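Local coordinates for protein ditrans,polycis-undecaprenyl-diphosphate synthase ((2E,6E)-farnesyl-diphosphate specific) (Acinetobacter baumannii, PDB 6ACS) that probably condenses eight isopentenyl diphosphates with farnesyl diphosphate to make undecaprenyl diphosphate, the lipid carrier precursor for bacterial cell wall synthesis, at residues E6-I16 with L225-K237. Residues are numbered along the deposited sequence; the frame is centred on the assembly and turned at random.
Sequences EYHLPQHVAII and LNVFSGRERRFGK
S229 holds OG anti to its own N (chi1 -179°), and this turns the hydroxyl to the backbone of H8. H8 N donates to S229 OG at 3.0 Å, nearly straight at 172°. Y7 also has CG anti to its N (chi1 -152°), which carries its ring over S229 and its OH to N226. One ring face rests on S229, with OG above the centre and CB in a CH-pi contact 4.0 Å from the centroid. At the far end of the ring, Y7 OH donates to N226 OD1 at 2.8 Å. The donor lies in the carbonyl plane, on a lone pair. P10 follows on the buried side. Its CB sits over one face of F228, offset toward the rim, while E232 CG lies against the opposite face. P10 CG meets L225 CD2 at 3.6 Å. H8 O lies at the edge of the F228 ring, in its plane, and a water donates to both H8 O and L225 O.

The H8 imidazole lies between the helix and K237, with S229 O at its edge, in plane. K237 CE comes within 3.2 Å of H8 ND1, and a second water joins ND1 to K237 NZ, weakly on the lysine side. K237 NZ also forms a salt bridge with E245, and E232 OE2 one with R192 of the second subunit.

The contact packs the N-terminal lead-in to strand 12-17 of the parallel sheet across helix 218-235. F228 also approaches E205, a predicted magnesium ligand. The chemistry implies an apolar patch of P10, L225 and F228 beside polar links: the buried S229 hydroxyl satisfies H8 N, and so ties the chain to the helix at that point, and water completes the link where H8 O and L225 O, both acceptors, could not bond directly.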
ATOM      1  N   GLU B   6      13.206   3.273 -23.888  1.00 74.43           N
ATOM      2  CA  GLU B   6      12.659   2.044 -24.459  1.00 73.34           C
ATOM      3  C   GLU B   6      11.339   1.648 -23.780  1.00 62.88           C
ATOM      4  O   GLU B   6      10.745   2.448 -23.055  1.00 59.87           O
ATOM      5  CB  GLU B   6      13.673   0.904 -24.350  1.00 78.61           C
ATOM      6  CG  GLU B   6      14.041   0.551 -22.924  1.00 82.45           C
ATOM      7  CD  GLU B   6      14.604  -0.847 -22.808  1.00 87.13           C
ATOM      8  OE1 GLU B   6      15.379  -1.251 -23.700  1.00 89.30           O
ATOM      9  OE2 GLU B   6      14.257  -1.545 -21.830  1.00 88.64           O
ATOM     10  N   TYR B   7      10.868   0.427 -24.040  1.00 51.88           N
ATOM     11  CA  TYR B   7       9.524   0.020 -23.649  1.00 41.89           C
ATOM     12  C   TYR B   7       9.601  -0.842 -22.392  1.00 36.77           C
ATOM     13  O   TYR B   7      10.335  -1.834 -22.360  1.00 38.14           O
ATOM     14  CB  TYR B   7       8.807  -0.739 -24.758  1.00 34.55           C
ATOM     15  CG  TYR B   7       7.314  -0.551 -24.652  1.00 31.93           C
ATOM     16  CD1 TYR B   7       6.533  -1.320 -23.786  1.00 31.27           C
ATOM     17  CD2 TYR B   7       6.694   0.454 -25.383  1.00 35.19           C
ATOM     18  CE1 TYR B   7       5.157  -1.089 -23.679  1.00 31.68           C
ATOM     19  CE2 TYR B   7       5.339   0.683 -25.291  1.00 36.98           C
ATOM     20  CZ  TYR B   7       4.575  -0.089 -24.441  1.00 34.01           C
ATOM     21  OH  TYR B   7       3.221   0.153 -24.384  1.00 35.10           O
ATOM     22  N   HIS B   8       8.814  -0.491 -21.385  1.00 28.66           N
ATOM     23  CA  HIS B   8       8.886  -1.136 -20.076  1.00 30.86           C
ATOM     24  C   HIS B   8       7.595  -1.891 -19.827  1.00 30.85           C
ATOM     25  O   HIS B   8       6.517  -1.294 -19.824  1.00 32.37           O
ATOM     26  CB  HIS B   8       9.091  -0.098 -18.976  1.00 35.05           C
ATOM     27  CG  HIS B   8      10.278   0.779 -19.203  1.00 43.97           C
ATOM     28  ND1 HIS B   8      11.568   0.296 -19.180  1.00 46.50           N
ATOM     29  CD2 HIS B   8      10.372   2.097 -19.496  1.00 45.56           C
ATOM     30  CE1 HIS B   8      12.409   1.286 -19.432  1.00 48.09           C
ATOM     31  NE2 HIS B   8      11.708   2.388 -19.628  1.00 47.13           N
ATOM     32  N   LEU B   9       7.700  -3.204 -19.713  1.00 27.86           N
ATOM     33  CA  LEU B   9       6.589  -4.097 -19.414  1.00 27.72           C
ATOM     34  C   LEU B   9       6.574  -4.437 -17.932  1.00 24.17           C
ATOM     35  O   LEU B   9       7.638  -4.638 -17.334  1.00 27.68           O
ATOM     36  CB  LEU B   9       6.686  -5.381 -20.227  1.00 34.02           C
ATOM     37  CG  LEU B   9       6.231  -5.224 -21.680  1.00 45.06           C
ATOM     38  CD1 LEU B   9       6.768  -6.360 -22.522  1.00 47.85           C
ATOM     39  CD2 LEU B   9       4.702  -5.198 -21.715  1.00 47.40           C
ATOM     40  N   PRO B  10       5.414  -4.505 -17.293  1.00 23.40           N
ATOM     41  CA  PRO B  10       5.384  -4.920 -15.883  1.00 24.68           C
ATOM     42  C   PRO B  10       5.682  -6.406 -15.745  1.00 28.57           C
ATOM     43  O   PRO B  10       5.323  -7.215 -16.609  1.00 29.00           O
ATOM     44  CB  PRO B  10       3.949  -4.602 -15.441  1.00 26.66           C
ATOM     45  CG  PRO B  10       3.144  -4.695 -16.703  1.00 28.17           C
ATOM     46  CD  PRO B  10       4.072  -4.257 -17.843  1.00 25.26           C
ATOM     47  N   GLN B  11       6.332  -6.765 -14.626  1.00 24.07           N
ATOM     48  CA  GLN B  11       6.527  -8.180 -14.316  1.00 28.14           C
ATOM     49  C   GLN B  11       5.301  -8.787 -13.653  1.00 24.53           C
ATOM     50  O   GLN B  11       5.052  -9.993 -13.770  1.00 25.03           O
ATOM     51  CB  GLN B  11       7.720  -8.374 -13.372  1.00 33.71           C
ATOM     52  CG  GLN B  11       8.952  -7.566 -13.725  1.00 45.26           C
ATOM     53  CD  GLN B  11      10.208  -8.413 -13.803  1.00 55.56           C
ATOM     54  OE1 GLN B  11      11.194  -8.020 -14.434  1.00 66.19           O
ATOM     55  NE2 GLN B  11      10.181  -9.581 -13.169  1.00 53.02           N
ATOM     56  N   HIS B  12       4.555  -7.972 -12.923  1.00 21.50           N
ATOM     57  CA  HIS B  12       3.427  -8.447 -12.137  1.00 20.36           C
ATOM     58  C   HIS B  12       2.347  -7.371 -12.177  1.00 21.53           C
ATOM     59  O   HIS B  12       2.559  -6.224 -11.752  1.00 24.11           O
ATOM     60  CB  HIS B  12       3.887  -8.767 -10.712  1.00 17.12           C
ATOM     61  CG  HIS B  12       2.847  -9.410  -9.842  1.00 20.10           C
ATOM     62  ND1 HIS B  12       3.153  -9.899  -8.590  1.00 21.56           N
ATOM     63  CD2 HIS B  12       1.518  -9.628 -10.016  1.00 18.77           C
ATOM     64  CE1 HIS B  12       2.060 -10.396  -8.030  1.00 19.13           C
ATOM     65  NE2 HIS B  12       1.054 -10.236  -8.868  1.00 22.83           N
ATOM     66  N   VAL B  13       1.204  -7.746 -12.748  1.00 20.09           N
ATOM     67  CA  VAL B  13       0.031  -6.887 -12.853  1.00 21.27           C
ATOM     68  C   VAL B  13      -1.012  -7.389 -11.874  1.00 19.35           C
ATOM     69  O   VAL B  13      -1.261  -8.598 -11.783  1.00 22.12           O
ATOM     70  CB  VAL B  13      -0.547  -6.894 -14.280  1.00 23.19           C
ATOM     71  CG1 VAL B  13      -1.829  -6.053 -14.324  1.00 23.03           C
ATOM     72  CG2 VAL B  13       0.487  -6.375 -15.249  1.00 22.61           C
ATOM     73  N   ALA B  14      -1.636  -6.465 -11.151  1.00 19.65           N
ATOM     74  CA  ALA B  14      -2.741  -6.794 -10.265  1.00 19.24           C
ATOM     75  C   ALA B  14      -3.955  -6.004 -10.709  1.00 21.42           C
ATOM     76  O   ALA B  14      -3.822  -4.867 -11.153  1.00 21.22           O
ATOM     77  CB  ALA B  14      -2.413  -6.470  -8.806  1.00 18.61           C
ATOM     78  N   ILE B  15      -5.146  -6.593 -10.581  1.00 22.72           N
ATOM     79  CA  ILE B  15      -6.376  -5.928 -11.013  1.00 19.13           C
ATOM     80  C   ILE B  15      -7.452  -6.050  -9.942  1.00 23.52           C
ATOM     81  O   ILE B  15      -7.775  -7.159  -9.496  1.00 23.96           O
ATOM     82  CB  ILE B  15      -6.912  -6.503 -12.338  1.00 22.75           C
ATOM     83  CG1 ILE B  15      -5.816  -6.510 -13.402  1.00 23.05           C
ATOM     84  CG2 ILE B  15      -8.112  -5.671 -12.810  1.00 22.40           C
ATOM     85  CD1 ILE B  15      -6.293  -7.054 -14.764  1.00 25.51           C
ATOM     86  N   ILE B  16      -8.026  -4.912  -9.559  1.00 20.83           N
ATOM     87  CA  ILE B  16      -9.249  -4.861  -8.766  1.00 21.69           C
ATOM     88  C   ILE B  16     -10.390  -4.714  -9.755  1.00 27.87           C
ATOM     89  O   ILE B  16     -10.541  -3.661 -10.387  1.00 24.64           O
ATOM     90  CB  ILE B  16      -9.224  -3.694  -7.779  1.00 24.63           C
ATOM     91  CG1 ILE B  16      -8.060  -3.873  -6.807  1.00 22.81           C
ATOM     92  CG2 ILE B  16     -10.548  -3.596  -7.018  1.00 24.93           C
ATOM     93  CD1 ILE B  16      -7.908  -2.659  -5.893  1.00 26.01           C
ATOM     94  N   LEU B 225      -1.107  -0.550 -20.063  1.00 23.81           N
ATOM     95  CA  LEU B 225       0.297  -0.958 -20.156  1.00 23.53           C
ATOM     96  C   LEU B 225       1.139   0.130 -20.812  1.00 23.05           C
ATOM     97  O   LEU B 225       2.289   0.364 -20.415  1.00 22.89           O
ATOM     98  CB  LEU B 225       0.417  -2.279 -20.917  1.00 23.10           C
ATOM     99  CG  LEU B 225      -0.208  -3.498 -20.243  1.00 29.45           C
ATOM    100  CD1 LEU B 225      -0.097  -4.740 -21.129  1.00 27.73           C
ATOM    101  CD2 LEU B 225       0.515  -3.761 -18.960  1.00 29.60           C
ATOM    102  N   ASN B 226       0.583   0.815 -21.816  1.00 23.78           N
ATOM    103  CA  ASN B 226       1.318   1.905 -22.457  1.00 24.83           C
ATOM    104  C   ASN B 226       1.536   3.071 -21.483  1.00 24.78           C
ATOM    105  O   ASN B 226       2.626   3.674 -21.432  1.00 24.82           O
ATOM    106  CB  ASN B 226       0.552   2.366 -23.696  1.00 24.89           C
ATOM    107  CG  ASN B 226       1.398   3.202 -24.619  1.00 31.54           C
ATOM    108  OD1 ASN B 226       2.361   2.708 -25.200  1.00 32.17           O
ATOM    109  ND2 ASN B 226       1.057   4.475 -24.752  1.00 34.65           N
ATOM    110  N   VAL B 227       0.515   3.387 -20.693  1.00 23.67           N
ATOM    111  CA  VAL B 227       0.651   4.423 -19.667  1.00 25.30           C
ATOM    112  C   VAL B 227       1.728   4.025 -18.664  1.00 24.36           C
ATOM    113  O   VAL B 227       2.575   4.842 -18.280  1.00 23.92           O
ATOM    114  CB  VAL B 227      -0.704   4.678 -18.982  1.00 25.78           C
ATOM    115  CG1 VAL B 227      -0.535   5.601 -17.761  1.00 27.48           C
ATOM    116  CG2 VAL B 227      -1.684   5.308 -19.979  1.00 29.45           C
ATOM    117  N   PHE B 228       1.701   2.766 -18.223  1.00 22.60           N
ATOM    118  CA  PHE B 228       2.718   2.254 -17.312  1.00 22.85           C
ATOM    119  C   PHE B 228       4.118   2.449 -17.874  1.00 22.35           C
ATOM    120  O   PHE B 228       5.037   2.877 -17.163  1.00 22.79           O
ATOM    121  CB  PHE B 228       2.477   0.769 -17.043  1.00 22.59           C
ATOM    122  CG  PHE B 228       3.607   0.105 -16.311  1.00 25.15           C
ATOM    123  CD1 PHE B 228       3.695   0.195 -14.931  1.00 24.68           C
ATOM    124  CD2 PHE B 228       4.597  -0.593 -17.005  1.00 22.82           C
ATOM    125  CE1 PHE B 228       4.742  -0.417 -14.247  1.00 23.65           C
ATOM    126  CE2 PHE B 228       5.653  -1.193 -16.332  1.00 25.25           C
ATOM    127  CZ  PHE B 228       5.722  -1.106 -14.936  1.00 25.11           C
ATOM    128  N   SER B 229       4.308   2.122 -19.151  1.00 21.68           N
ATOM    129  CA  SER B 229       5.643   2.283 -19.725  1.00 22.18           C
ATOM    130  C   SER B 229       6.091   3.741 -19.681  1.00 24.67           C
ATOM    131  O   SER B 229       7.239   4.040 -19.304  1.00 26.61           O
ATOM    132  CB  SER B 229       5.672   1.757 -21.160  1.00 27.73           C
ATOM    133  OG  SER B 229       6.976   1.890 -21.702  1.00 28.29           O
ATOM    134  N   GLY B 230       5.201   4.665 -20.058  1.00 25.77           N
ATOM    135  CA  GLY B 230       5.572   6.076 -20.005  1.00 27.08           C
ATOM    136  C   GLY B 230       5.896   6.551 -18.594  1.00 24.75           C
ATOM    137  O   GLY B 230       6.808   7.360 -18.380  1.00 24.89           O
ATOM    138  N   ARG B 231       5.151   6.056 -17.604  1.00 22.77           N
ATOM    139  CA  ARG B 231       5.443   6.469 -16.234  1.00 25.43           C
ATOM    140  C   ARG B 231       6.779   5.920 -15.760  1.00 24.30           C
ATOM    141  O   ARG B 231       7.495   6.584 -15.004  1.00 25.57           O
ATOM    142  CB  ARG B 231       4.338   6.014 -15.296  1.00 25.62           C
ATOM    143  CG  ARG B 231       3.032   6.752 -15.520  1.00 25.93           C
ATOM    144  CD  ARG B 231       2.032   6.145 -14.587  1.00 28.96           C
ATOM    145  NE  ARG B 231       0.677   6.634 -14.765  1.00 28.97           N
ATOM    146  CZ  ARG B 231      -0.346   6.114 -14.101  1.00 30.79           C
ATOM    147  NH1 ARG B 231      -0.122   5.110 -13.246  1.00 32.02           N
ATOM    148  NH2 ARG B 231      -1.565   6.579 -14.295  1.00 28.60           N
ATOM    149  N   GLU B 232       7.122   4.702 -16.161  1.00 23.96           N
ATOM    150  CA  GLU B 232       8.428   4.174 -15.774  1.00 28.43           C
ATOM    151  C   GLU B 232       9.558   4.941 -16.439  1.00 28.34           C
ATOM    152  O   GLU B 232      10.623   5.128 -15.832  1.00 30.05           O
ATOM    153  CB  GLU B 232       8.513   2.693 -16.100  1.00 31.59           C
ATOM    154  CG  GLU B 232       7.616   1.914 -15.173  1.00 35.56           C
ATOM    155  CD  GLU B 232       8.326   0.766 -14.529  1.00 40.00           C
ATOM    156  OE1 GLU B 232       8.997   0.016 -15.264  1.00 42.44           O
ATOM    157  OE2 GLU B 232       8.188   0.609 -13.300  1.00 37.21           O
ATOM    158  N   ARG B 233       9.338   5.415 -17.660  1.00 26.25           N
ATOM    159  CA  ARG B 233      10.356   6.242 -18.293  1.00 29.29           C
ATOM    160  C   ARG B 233      10.500   7.574 -17.569  1.00 30.52           C
ATOM    161  O   ARG B 233      11.617   8.056 -17.360  1.00 32.38           O
ATOM    162  CB  ARG B 233      10.017   6.459 -19.767  1.00 34.21           C
ATOM    163  CG  ARG B 233      10.989   7.378 -20.492  1.00 44.54           C
ATOM    164  CD  ARG B 233      10.861   7.251 -22.004  1.00 54.29           C
ATOM    165  NE  ARG B 233       9.520   7.595 -22.471  1.00 61.36           N
ATOM    166  CZ  ARG B 233       8.608   6.704 -22.855  1.00 65.69           C
ATOM    167  NH1 ARG B 233       7.409   7.108 -23.263  1.00 66.95           N
ATOM    168  NH2 ARG B 233       8.896   5.407 -22.834  1.00 67.18           N
ATOM    169  N   ARG B 234       9.388   8.158 -17.128  1.00 23.50           N
ATOM    170  CA  ARG B 234       9.456   9.497 -16.551  1.00 27.36           C
ATOM    171  C   ARG B 234       9.933   9.481 -15.099  1.00 29.87           C
ATOM    172  O   ARG B 234      10.699  10.361 -14.678  1.00 28.71           O
ATOM    173  CB  ARG B 234       8.088  10.164 -16.666  1.00 28.97           C
ATOM    174  CG  ARG B 234       8.038  11.577 -16.131  1.00 38.13           C
ATOM    175  CD  ARG B 234       6.805  12.325 -16.634  1.00 48.63           C
ATOM    176  NE  ARG B 234       6.530  13.512 -15.820  1.00 57.98           N
ATOM    177  CZ  ARG B 234       7.137  14.688 -15.971  1.00 60.15           C
ATOM    178  NH1 ARG B 234       8.065  14.848 -16.908  1.00 61.23           N
ATOM    179  NH2 ARG B 234       6.821  15.705 -15.179  1.00 60.34           N
ATOM    180  N   PHE B 235       9.484   8.501 -14.317  1.00 27.95           N
ATOM    181  CA  PHE B 235       9.699   8.462 -12.873  1.00 31.03           C
ATOM    182  C   PHE B 235      10.605   7.336 -12.426  1.00 35.89           C
ATOM    183  O   PHE B 235      10.824   7.188 -11.214  1.00 40.03           O
ATOM    184  CB  PHE B 235       8.360   8.352 -12.144  1.00 25.47           C
ATOM    185  CG  PHE B 235       7.440   9.467 -12.459  1.00 25.07           C
ATOM    186  CD1 PHE B 235       7.697  10.741 -11.949  1.00 26.52           C
ATOM    187  CD2 PHE B 235       6.324   9.268 -13.263  1.00 24.65           C
ATOM    188  CE1 PHE B 235       6.859  11.797 -12.244  1.00 29.11           C
ATOM    189  CE2 PHE B 235       5.479  10.325 -13.551  1.00 27.48           C
ATOM    190  CZ  PHE B 235       5.757  11.594 -13.057  1.00 31.81           C
ATOM    191  N   GLY B 236      11.139   6.564 -13.361  1.00 45.72           N
ATOM    192  CA  GLY B 236      12.092   5.516 -13.100  1.00 45.12           C
ATOM    193  C   GLY B 236      11.455   4.189 -12.713  1.00 45.60           C
ATOM    194  O   GLY B 236      10.284   4.090 -12.336  1.00 46.52           O
ATOM    195  N   LYS B 237      12.278   3.160 -12.789  1.00 48.96           N
ATOM    196  CA  LYS B 237      11.976   1.816 -12.336  1.00 52.20           C
ATOM    197  C   LYS B 237      12.183   1.734 -10.832  1.00 50.08           C
ATOM    198  O   LYS B 237      12.873   2.564 -10.237  1.00 50.93           O
ATOM    199  CB  LYS B 237      12.892   0.810 -13.037  1.00 56.99           C
ATOM    200  CG  LYS B 237      12.675   0.732 -14.539  1.00 63.42           C
ATOM    201  CD  LYS B 237      13.728  -0.146 -15.203  1.00 66.52           C
ATOM    202  CE  LYS B 237      13.390  -0.369 -16.658  1.00 70.30           C
ATOM    203  NZ  LYS B 237      14.360  -1.247 -17.361  1.00 74.35           N
TER
HETATM  204  O   HOH W   1       3.919  -1.920 -20.372  1.00 30.57           O
HETATM  205  O   HOH W   2      11.698  -2.455 -18.414  1.00 56.60           O